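Local structure of DUF2442 domain-containing protein (3K8R) at residues A[78-81]-A[86-89]. The protein is of unknown function and belongs to the DUF2442 family, with two small antiparallel beta sheets in each chain of a two-chain assembly. Residues are numbered along the deposited sequence; the frame is centred on the assembly and turned at random.
With EDO (1,2-ethanediol), chain D.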
ATOM      1  N   GLY A  78      -4.371   9.638  -9.057  1.00 32.34           N
ATOM      2  CA  GLY A  78      -3.409  10.691  -8.760  1.00 31.40           C
ATOM      3  C   GLY A  78      -3.672  11.486  -7.489  1.00 31.45           C
ATOM      4  O   GLY A  78      -4.816  11.863  -7.185  1.00 30.53           O
ATOM      5  N   LEU A  79      -2.590  11.733  -6.753  1.00 31.12           N
ATOM      6  CA  LEU A  79      -2.612  12.546  -5.552  1.00 31.70           C
ATOM      7  C   LEU A  79      -2.065  13.915  -5.958  1.00 32.88           C
ATOM      8  O   LEU A  79      -1.011  14.007  -6.601  1.00 34.03           O
ATOM      9  CB  LEU A  79      -1.775  11.898  -4.456  1.00 32.40           C
ATOM     10  CG  LEU A  79      -2.290  10.514  -4.041  1.00 30.24           C
ATOM     11  CD1 LEU A  79      -1.367   9.862  -3.019  1.00 24.42           C
ATOM     12  CD2 LEU A  79      -3.723  10.634  -3.517  1.00 26.97           C
ATOM     13  N   HIS A  80      -2.789  14.970  -5.585  1.00 32.47           N
ATOM     14  CA  HIS A  80      -2.476  16.331  -6.001  1.00 31.59           C
ATOM     15  C   HIS A  80      -2.327  17.281  -4.818  1.00 31.55           C
ATOM     16  O   HIS A  80      -3.037  17.163  -3.818  1.00 31.67           O
ATOM     17  CB  HIS A  80      -3.611  16.807  -6.940  1.00 32.50           C
ATOM     18  CG  HIS A  80      -3.522  18.247  -7.376  1.00 33.48           C
ATOM     19  ND1 HIS A  80      -2.676  18.680  -8.379  1.00 31.18           N
ATOM     20  CD2 HIS A  80      -4.227  19.339  -6.987  1.00 32.17           C
ATOM     21  CE1 HIS A  80      -2.833  19.980  -8.559  1.00 30.50           C
ATOM     22  NE2 HIS A  80      -3.768  20.404  -7.727  1.00 32.35           N
ATOM     23  N   TRP A  81      -1.365  18.198  -4.945  1.00 31.49           N
ATOM     24  CA  TRP A  81      -1.146  19.303  -4.003  1.00 30.72           C
ATOM     25  C   TRP A  81      -1.170  20.577  -4.854  1.00 29.82           C
ATOM     26  O   TRP A  81      -0.251  20.831  -5.632  1.00 29.36           O
ATOM     27  CB  TRP A  81       0.180  19.170  -3.253  1.00 31.60           C
ATOM     28  CG  TRP A  81       0.203  18.090  -2.186  1.00 31.32           C
ATOM     29  CD1 TRP A  81       0.068  18.260  -0.830  1.00 28.46           C
ATOM     30  CD2 TRP A  81       0.381  16.689  -2.394  1.00 31.77           C
ATOM     31  NE1 TRP A  81       0.159  17.053  -0.189  1.00 28.49           N
ATOM     32  CE2 TRP A  81       0.349  16.070  -1.127  1.00 32.70           C
ATOM     33  CE3 TRP A  81       0.562  15.893  -3.530  1.00 32.26           C
ATOM     34  CZ2 TRP A  81       0.494  14.692  -0.969  1.00 32.65           C
ATOM     35  CZ3 TRP A  81       0.710  14.526  -3.371  1.00 32.46           C
ATOM     36  CH2 TRP A  81       0.678  13.939  -2.104  1.00 33.57           C
ATOM     37  N   VAL A  86       2.322  19.809  -7.087  1.00 27.99           N
ATOM     38  CA  VAL A  86       2.913  18.479  -7.152  1.00 27.26           C
ATOM     39  C   VAL A  86       1.829  17.458  -7.482  1.00 27.93           C
ATOM     40  O   VAL A  86       0.720  17.530  -6.953  1.00 28.73           O
ATOM     41  CB  VAL A  86       3.626  18.109  -5.846  1.00 26.84           C
ATOM     42  CG1 VAL A  86       3.993  16.635  -5.840  1.00 22.55           C
ATOM     43  CG2 VAL A  86       4.858  18.999  -5.656  1.00 25.13           C
ATOM     44  N   ASP A  87       2.155  16.540  -8.391  1.00 28.59           N
ATOM     45  CA  ASP A  87       1.259  15.460  -8.811  1.00 29.02           C
ATOM     46  C   ASP A  87       1.989  14.121  -8.766  1.00 29.13           C
ATOM     47  O   ASP A  87       3.013  13.940  -9.412  1.00 30.71           O
ATOM     48  CB  ASP A  87       0.687  15.736 -10.203  1.00 28.47           C
ATOM     49  CG  ASP A  87      -0.458  16.731 -10.172  1.00 29.00           C
ATOM     50  OD1 ASP A  87      -1.279  16.654  -9.242  1.00 33.98           O
ATOM     51  OD2 ASP A  87      -0.561  17.575 -11.080  1.00 32.74           O
ATOM     52  N   LEU A  88       1.471  13.197  -7.973  1.00 28.98           N
ATOM     53  CA  LEU A  88       2.097  11.898  -7.830  1.00 29.50           C
ATOM     54  C   LEU A  88       1.122  10.868  -8.358  1.00 30.25           C
ATOM     55  O   LEU A  88      -0.091  11.086  -8.327  1.00 31.40           O
ATOM     56  CB  LEU A  88       2.422  11.606  -6.360  1.00 29.14           C
ATOM     57  CG  LEU A  88       3.291  12.622  -5.604  1.00 30.91           C
ATOM     58  CD1 LEU A  88       3.340  12.273  -4.118  1.00 29.76           C
ATOM     59  CD2 LEU A  88       4.700  12.729  -6.185  1.00 26.19           C
ATOM     60  N   SER A  89       1.662   9.752  -8.845  1.00 29.99           N
ATOM     61  CA  SER A  89       0.863   8.644  -9.364  1.00 28.92           C
ATOM     62  C   SER A  89       0.670   7.634  -8.262  1.00 29.21           C
ATOM     63  O   SER A  89       1.640   7.249  -7.639  1.00 30.92           O
ATOM     64  CB  SER A  89       1.607   7.975 -10.515  1.00 28.00           C
ATOM     65  OG  SER A  89       1.018   6.737 -10.840  1.00 26.04           O
TER
HETATM   66  C1  EDO D 125       5.033   9.716 -10.245  1.00 63.16           C
HETATM   67  O1  EDO D 125       4.436   9.922  -8.957  1.00 56.84           O
HETATM   68  C2  EDO D 125       5.844   8.418 -10.264  1.00 66.27           C
HETATM   69  O2  EDO D 125       5.651   7.663  -9.054  1.00 67.70           O
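His-80 ND1 donates a hydrogen bond to Asp-87 OD1 at 2.6 Å. The oxygen lies in the plane of the imidazole, at its edge. On the carboxylate the bond arrives on the syn side, 23° out of the plane, and the two flat groups are 28° apart. CG of His-80 is anti to the backbone N (chi1 175°), which swings the ring across to the neighbouring strand. An alanine here has no ring nitrogen to offer, and the Asp-87 carboxylate, without that mate, would probably be freer to turn.

This pair is a non-hydrogen-bonded pair of the antiparallel hairpin formed by strands 78-81 and 86-89. Two hydrogen-bonded pairs flank it. Leu-88 N bonds to Leu-79 O at 2.9 Å, and Leu-79 N bonds back to Leu-88 O at 3.0 Å. Trp-81 and Val-86 are likewise joined by two backbone bonds.

The other face of the sheet carries Leu-79, Trp-81, Val-86 and Leu-88, all buried. Leu-88 CD1 meets the six-membered part of the indole, 3.5 Å from Trp-81 CZ3. Val-86 CG1 lies 4.2 Å from Trp-81 CE3. Trp-81 NE1 is hydrogen-bonded to Leu-67 O, so the indole has a polar tie beyond the hairpin. Leu-93 of helix 90-94 packs on Leu-79 and Leu-88.

Ser-89 N gives its hydrogen to O1 of a 1,2-ethanediol at 2.8 Å, a molecule probably left from crystallisation. Ser-89 OG caps Gly-92 N at the start of helix 90-94.

The hairpin is therefore two-sided: its apolar face joins the core, while the opposite face carries a His-carboxylate hydrogen bond that ties the two strands through their side chains.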